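PDB 2XVC: escrt-iii from Sulfolobus solfataricus, which probably acts as an ESCRT-III subunit in archaeal cell division, with a winged-helix domain that takes part in its recruitment to membranes. Local coordinates for residues R13-Y18 and E47-K52; L26-F31 and Q40-L45. One frame throughout, in Å; residues are numbered along the deposited sequence.

Contact 1: residues R13-Y18 and E47-K52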
loop_
_atom_site.group_PDB
_atom_site.type_symbol
_atom_site.label_atom_id
_atom_site.label_comp_id
_atom_site.label_asym_id
_atom_site.label_seq_id
_atom_site.Cartn_x
_atom_site.Cartn_y
_atom_site.Cartn_z
ATOM N N ARG A 13 -4.531 7.730 2.609
ATOM C CA ARG A 13 -5.885 7.632 2.070
ATOM C C ARG A 13 -5.865 7.200 0.605
ATOM O O ARG A 13 -6.657 6.348 0.195
ATOM C CB ARG A 13 -6.625 8.973 2.228
ATOM C CG ARG A 13 -8.110 8.930 1.863
ATOM C CD ARG A 13 -8.925 8.257 2.963
ATOM N NE ARG A 13 -10.023 7.454 2.422
ATOM C CZ ARG A 13 -10.701 6.539 3.112
ATOM N NH1 ARG A 13 -10.405 6.295 4.386
ATOM N NH2 ARG A 13 -11.682 5.858 2.529
ATOM N N GLU A 14 -4.958 7.794 -0.171
ATOM C CA GLU A 14 -4.767 7.418 -1.571
ATOM C C GLU A 14 -4.362 5.952 -1.709
ATOM O O GLU A 14 -4.922 5.226 -2.533
ATOM C CB GLU A 14 -3.737 8.327 -2.246
ATOM C CG GLU A 14 -4.307 9.677 -2.665
ATOM C CD GLU A 14 -3.241 10.651 -3.134
ATOM O OE1 GLU A 14 -2.210 10.812 -2.438
ATOM O OE2 GLU A 14 -3.439 11.260 -4.205
ATOM N N LEU A 15 -3.409 5.514 -0.892
ATOM C CA LEU A 15 -2.985 4.117 -0.942
ATOM C C LEU A 15 -4.130 3.172 -0.572
ATOM O O LEU A 15 -4.351 2.168 -1.256
ATOM C CB LEU A 15 -1.749 3.861 -0.075
ATOM C CG LEU A 15 -1.197 2.429 -0.164
ATOM C CD1 LEU A 15 -0.819 2.076 -1.594
ATOM C CD2 LEU A 15 -0.017 2.236 0.769
ATOM N N LEU A 16 -4.870 3.512 0.487
ATOM C CA LEU A 16 -5.989 2.687 0.942
ATOM C C LEU A 16 -7.081 2.617 -0.115
ATOM O O LEU A 16 -7.620 1.548 -0.377
ATOM C CB LEU A 16 -6.558 3.205 2.271
ATOM C CG LEU A 16 -7.714 2.412 2.896
ATOM C CD1 LEU A 16 -7.290 0.994 3.236
ATOM C CD2 LEU A 16 -8.247 3.113 4.139
ATOM N N ASP A 17 -7.402 3.756 -0.722
ATOM C CA ASP A 17 -8.370 3.788 -1.820
ATOM C C ASP A 17 -7.897 2.919 -2.988
ATOM O O ASP A 17 -8.682 2.173 -3.566
ATOM C CB ASP A 17 -8.629 5.223 -2.298
ATOM C CG ASP A 17 -9.524 6.018 -1.348
ATOM O OD1 ASP A 17 -10.175 5.424 -0.460
ATOM O OD2 ASP A 17 -9.582 7.257 -1.501
ATOM N N TYR A 18 -6.612 3.014 -3.324
ATOM C CA TYR A 18 -6.041 2.188 -4.392
ATOM C C TYR A 18 -6.192 0.695 -4.087
ATOM O O TYR A 18 -6.610 -0.078 -4.943
ATOM C CB TYR A 18 -4.565 2.528 -4.633
ATOM C CG TYR A 18 -3.909 1.603 -5.641
ATOM C CD1 TYR A 18 -3.946 1.890 -7.005
ATOM C CD2 TYR A 18 -3.269 0.433 -5.229
ATOM C CE1 TYR A 18 -3.352 1.030 -7.939
ATOM C CE2 TYR A 18 -2.674 -0.431 -6.150
ATOM C CZ TYR A 18 -2.716 -0.121 -7.499
ATOM O OH TYR A 18 -2.120 -0.965 -8.401
ATOM N N GLU A 47 2.566 0.383 6.761
ATOM C CA GLU A 47 2.766 0.221 8.201
ATOM C C GLU A 47 1.867 1.146 9.010
ATOM O O GLU A 47 1.300 0.726 10.015
ATOM C CB GLU A 47 4.235 0.423 8.593
ATOM C CG GLU A 47 5.184 -0.663 8.074
ATOM C CD GLU A 47 4.840 -2.073 8.558
ATOM O OE1 GLU A 47 4.101 -2.230 9.558
ATOM O OE2 GLU A 47 5.321 -3.038 7.931
ATOM N N ALA A 48 1.728 2.392 8.560
ATOM C CA ALA A 48 0.851 3.360 9.219
ATOM C C ALA A 48 -0.622 2.948 9.129
ATOM O O ALA A 48 -1.366 3.096 10.100
ATOM C CB ALA A 48 1.061 4.757 8.652
ATOM N N LEU A 49 -1.029 2.422 7.971
ATOM C CA LEU A 49 -2.375 1.869 7.791
ATOM C C LEU A 49 -2.616 0.655 8.690
ATOM O O LEU A 49 -3.679 0.529 9.298
ATOM C CB LEU A 49 -2.625 1.491 6.325
ATOM C CG LEU A 49 -2.805 2.631 5.317
ATOM C CD1 LEU A 49 -2.871 2.087 3.893
ATOM C CD2 LEU A 49 -4.048 3.462 5.640
ATOM N N LYS A 50 -1.620 -0.224 8.771
ATOM C CA LYS A 50 -1.687 -1.410 9.613
ATOM C C LYS A 50 -1.778 -1.036 11.092
ATOM O O LYS A 50 -2.616 -1.568 11.821
ATOM C CB LYS A 50 -0.473 -2.308 9.366
ATOM C CG LYS A 50 -0.567 -3.678 10.019
ATOM C CD LYS A 50 0.695 -4.506 9.798
ATOM C CE LYS A 50 1.757 -4.188 10.841
ATOM N NZ LYS A 50 2.913 -5.127 10.748
ATOM N N ASN A 51 -0.926 -0.105 11.521
ATOM C CA ASN A 51 -0.884 0.325 12.921
ATOM C C ASN A 51 -2.118 1.115 13.362
ATOM O O ASN A 51 -2.439 1.145 14.545
ATOM C CB ASN A 51 0.415 1.084 13.228
ATOM C CG ASN A 51 1.661 0.203 13.096
ATOM O OD1 ASN A 51 1.602 -1.022 13.253
ATOM N ND2 ASN A 51 2.796 0.829 12.801
ATOM N N LYS A 52 -2.823 1.724 12.410
ATOM C CA LYS A 52 -4.118 2.352 12.685
ATOM C C LYS A 52 -5.279 1.356 12.647
ATOM O O LYS A 52 -6.439 1.743 12.815
ATOM C CB LYS A 52 -4.383 3.499 11.708
ATOM C CG LYS A 52 -3.506 4.712 11.934
ATOM C CD LYS A 52 -3.764 5.767 10.879
ATOM C CE LYS A 52 -2.680 6.825 10.925
ATOM N NZ LYS A 52 -2.998 7.946 10.015
#
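Leu-15 and Leu-16 of helix 12-21 pack against Leu-49 near the C-terminal end of helix 39-51, a small, buried, wholly apolar contact between two helices of the domain. The nearest alpha carbons, CA of Leu-16 and CA of Leu-49, are 7.8 Å apart, a separation that side chains must bridge, and Leu-49 does most of the bridging. With CG beside its backbone N (chi1 -72°) and CD1 anti to CA (chi2 173°), its chain is extended and brings both methyls to the neighbouring helix. CD1 meets CD2 of Leu-15 at 4.2 Å. It also lies 4.2 Å from CB of Leu-16, and Leu-49 CD2 comes equally near that same CB, which is where Leu-16 is approached most closely. With CG of Leu-16 anti to its backbone N (chi1 -178°), the branch lies beyond this CB; the side chain also packs on Ile-55 of strand 55-58 and on an apolar side chain of the bound peptide. Leu-15 continues to Leu-45 and Leu-46. Leucine gives Leu-49 and Leu-15 the reach to span the gap, while Leu-16 supplies an apolar surface. On the exposed side of helix 12-21, Arg-13 NH2 and Asp-17 OD1, one turn apart, form a salt bridge of 3.4 Å. Lys-52, just past the end of helix 39-51, reaches back to a salt bridge with Glu-12 and so ties the two helices at their margin. Helices 12-21 and 39-51, with strand 55-58 following the second and packing Ile-55 on Leu-16 and Leu-49, fit the topology of the winged-helix fold.

Contact 2: residues L26-F31 and Q40-L45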
loop_
_atom_site.group_PDB
_atom_site.type_symbol
_atom_site.label_atom_id
_atom_site.label_comp_id
_atom_site.label_asym_id
_atom_site.label_seq_id
_atom_site.Cartn_x
_atom_site.Cartn_y
_atom_site.Cartn_z
ATOM N N LEU A 26 -1.920 -5.595 -3.567
ATOM C CA LEU A 26 -0.863 -4.631 -3.798
ATOM C C LEU A 26 0.440 -5.346 -4.109
ATOM O O LEU A 26 0.938 -6.127 -3.297
ATOM C CB LEU A 26 -0.682 -3.720 -2.575
ATOM C CG LEU A 26 0.424 -2.667 -2.657
ATOM C CD1 LEU A 26 0.093 -1.579 -3.677
ATOM C CD2 LEU A 26 0.687 -2.058 -1.289
ATOM N N ASP A 27 0.978 -5.064 -5.291
ATOM C CA ASP A 27 2.284 -5.553 -5.703
ATOM C C ASP A 27 3.224 -4.366 -5.567
ATOM O O ASP A 27 3.205 -3.457 -6.397
ATOM C CB ASP A 27 2.195 -6.073 -7.148
ATOM C CG ASP A 27 3.538 -6.519 -7.716
ATOM O OD1 ASP A 27 4.604 -6.087 -7.238
ATOM O OD2 ASP A 27 3.517 -7.311 -8.680
ATOM N N ILE A 28 4.026 -4.356 -4.504
ATOM C CA ILE A 28 4.846 -3.193 -4.197
ATOM C C ILE A 28 5.799 -2.859 -5.345
ATOM O O ILE A 28 5.957 -1.688 -5.701
ATOM C CB ILE A 28 5.596 -3.329 -2.858
ATOM C CG1 ILE A 28 4.589 -3.424 -1.701
ATOM C CG2 ILE A 28 6.526 -2.143 -2.646
ATOM C CD1 ILE A 28 5.209 -3.367 -0.307
ATOM N N GLU A 29 6.398 -3.888 -5.942
ATOM C CA GLU A 29 7.286 -3.697 -7.095
ATOM C C GLU A 29 6.552 -2.993 -8.243
ATOM O O GLU A 29 6.994 -1.946 -8.715
ATOM C CB GLU A 29 7.868 -5.045 -7.554
ATOM C CG GLU A 29 9.022 -4.951 -8.568
ATOM C CD GLU A 29 10.271 -4.268 -8.005
ATOM O OE1 GLU A 29 10.535 -4.374 -6.783
ATOM O OE2 GLU A 29 11.000 -3.622 -8.794
ATOM N N HIS A 30 5.431 -3.571 -8.673
ATOM C CA HIS A 30 4.589 -3.003 -9.726
ATOM C C HIS A 30 4.120 -1.582 -9.380
ATOM O O HIS A 30 4.252 -0.669 -10.198
ATOM C CB HIS A 30 3.393 -3.928 -9.988
ATOM C CG HIS A 30 2.412 -3.403 -10.991
ATOM N ND1 HIS A 30 2.614 -3.497 -12.351
ATOM C CD2 HIS A 30 1.209 -2.796 -10.831
ATOM C CE1 HIS A 30 1.586 -2.962 -12.986
ATOM N NE2 HIS A 30 0.720 -2.528 -12.087
ATOM N N PHE A 31 3.603 -1.395 -8.163
ATOM C CA PHE A 31 3.083 -0.097 -7.727
ATOM C C PHE A 31 4.154 0.987 -7.758
ATOM O O PHE A 31 3.902 2.101 -8.218
ATOM C CB PHE A 31 2.465 -0.196 -6.330
ATOM C CG PHE A 31 1.758 1.055 -5.888
ATOM C CD1 PHE A 31 2.441 2.054 -5.200
ATOM C CD2 PHE A 31 0.406 1.234 -6.161
ATOM C CE1 PHE A 31 1.793 3.222 -4.791
ATOM C CE2 PHE A 31 -0.258 2.396 -5.756
ATOM C CZ PHE A 31 0.438 3.388 -5.068
ATOM N N GLN A 40 10.231 1.864 -0.209
ATOM C CA GLN A 40 10.251 2.063 1.245
ATOM C C GLN A 40 9.187 3.061 1.707
ATOM O O GLN A 40 8.726 2.993 2.845
ATOM C CB GLN A 40 11.655 2.441 1.758
ATOM C CG GLN A 40 12.183 3.806 1.301
ATOM C CD GLN A 40 12.922 3.775 -0.050
ATOM O OE1 GLN A 40 12.923 2.762 -0.777
ATOM N NE2 GLN A 40 13.555 4.904 -0.391
ATOM N N GLU A 41 8.791 3.972 0.819
ATOM C CA GLU A 41 7.683 4.877 1.112
ATOM C C GLU A 41 6.334 4.137 1.089
ATOM O O GLU A 41 5.472 4.400 1.924
ATOM C CB GLU A 41 7.687 6.090 0.171
ATOM C CG GLU A 41 6.516 7.073 0.369
ATOM C CD GLU A 41 6.466 7.711 1.761
ATOM O OE1 GLU A 41 7.522 7.807 2.432
ATOM O OE2 GLU A 41 5.359 8.131 2.178
ATOM N N VAL A 42 6.168 3.206 0.149
ATOM C CA VAL A 42 4.972 2.352 0.108
ATOM C C VAL A 42 4.873 1.526 1.395
ATOM O O VAL A 42 3.819 1.462 2.016
ATOM C CB VAL A 42 4.951 1.424 -1.140
ATOM C CG1 VAL A 42 3.740 0.495 -1.116
ATOM C CG2 VAL A 42 4.942 2.246 -2.415
ATOM N N VAL A 43 5.987 0.917 1.790
ATOM C CA VAL A 43 6.074 0.118 3.019
ATOM C C VAL A 43 5.727 0.967 4.243
ATOM O O VAL A 43 4.928 0.551 5.084
ATOM C CB VAL A 43 7.481 -0.516 3.173
ATOM C CG1 VAL A 43 7.700 -1.078 4.591
ATOM C CG2 VAL A 43 7.684 -1.608 2.126
ATOM N N LYS A 44 6.319 2.160 4.313
ATOM C CA LYS A 44 6.038 3.129 5.369
ATOM C C LYS A 44 4.540 3.452 5.463
ATOM O O LYS A 44 3.973 3.449 6.558
ATOM C CB LYS A 44 6.875 4.398 5.140
ATOM C CG LYS A 44 6.684 5.531 6.151
ATOM C CD LYS A 44 7.722 6.628 5.882
ATOM C CE LYS A 44 7.193 8.013 6.230
ATOM N NZ LYS A 44 7.322 8.295 7.690
ATOM N N LEU A 45 3.895 3.706 4.319
ATOM C CA LEU A 45 2.453 3.992 4.303
ATOM C C LEU A 45 1.608 2.785 4.718
ATOM O O LEU A 45 0.602 2.941 5.414
ATOM C CB LEU A 45 1.999 4.517 2.934
ATOM C CG LEU A 45 2.530 5.877 2.467
ATOM C CD1 LEU A 45 2.312 6.055 0.977
ATOM C CD2 LEU A 45 1.910 7.034 3.254
#
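Val-42 of helix 39-51 fits its two methyls among Leu-26, Ile-28 and Phe-31. Its CG1 is turned anti to the backbone N (chi1 177°) and meets CD2 of Leu-26 tip to tip at 4.0 Å. The same methyl lies 4.1 Å from CG1 of Ile-28, whose side chain slides past the valine in the opposite direction. The other branch, CG2, comes obliquely to the Phe-31 ring, 3.7 Å from CD1. A compact beta-branched residue thus serves three partners without a long chain to order. Helices 28-35 and 39-51 pack here as the helix-turn-helix part of a winged-helix domain, with strand 25-27 leading into the first of them. Ile-28, CG1 beside its backbone N and CD1 extended beyond it (chi2 -172°), carries its terminal methyl across to Val-43 CG2 at 3.9 Å, the two side chains crossing nearly at right angles. Asp-27 secures the strand-to-helix junction as N-cap: its OD1 accepts from His-30 N at 3.0 Å, in an almost straight bond that arrives from above the carboxylate plane. Beside that cap, Leu-26 and Asp-27 pair in parallel with a strand of the bound peptide.

Both contacts are apolar and belong to the core, with partly exposed Val-43 at the margin of contact 2, and both use helix 39-51: contact 1 its C-terminal end, contact 2 its N-terminal half. Their partners differ, helix 12-21 in the first, strand 25-27 with helix 28-35 in the second. Contact 1 rests on one leucine, Leu-49, set against two, whereas contact 2 buries more surface and mixes beta-branched, leucine and aromatic side chains, with a capped helix start beside it. The two meet directly: Leu-15 CD2 packs 3.7 Å from Leu-45 CB, and the Tyr-18 and Phe-31 rings stack edge-to-face, so one continuous hydrophobic core joins the three helices. Along the chain, contact 2 is nested within the loop that contact 1 closes.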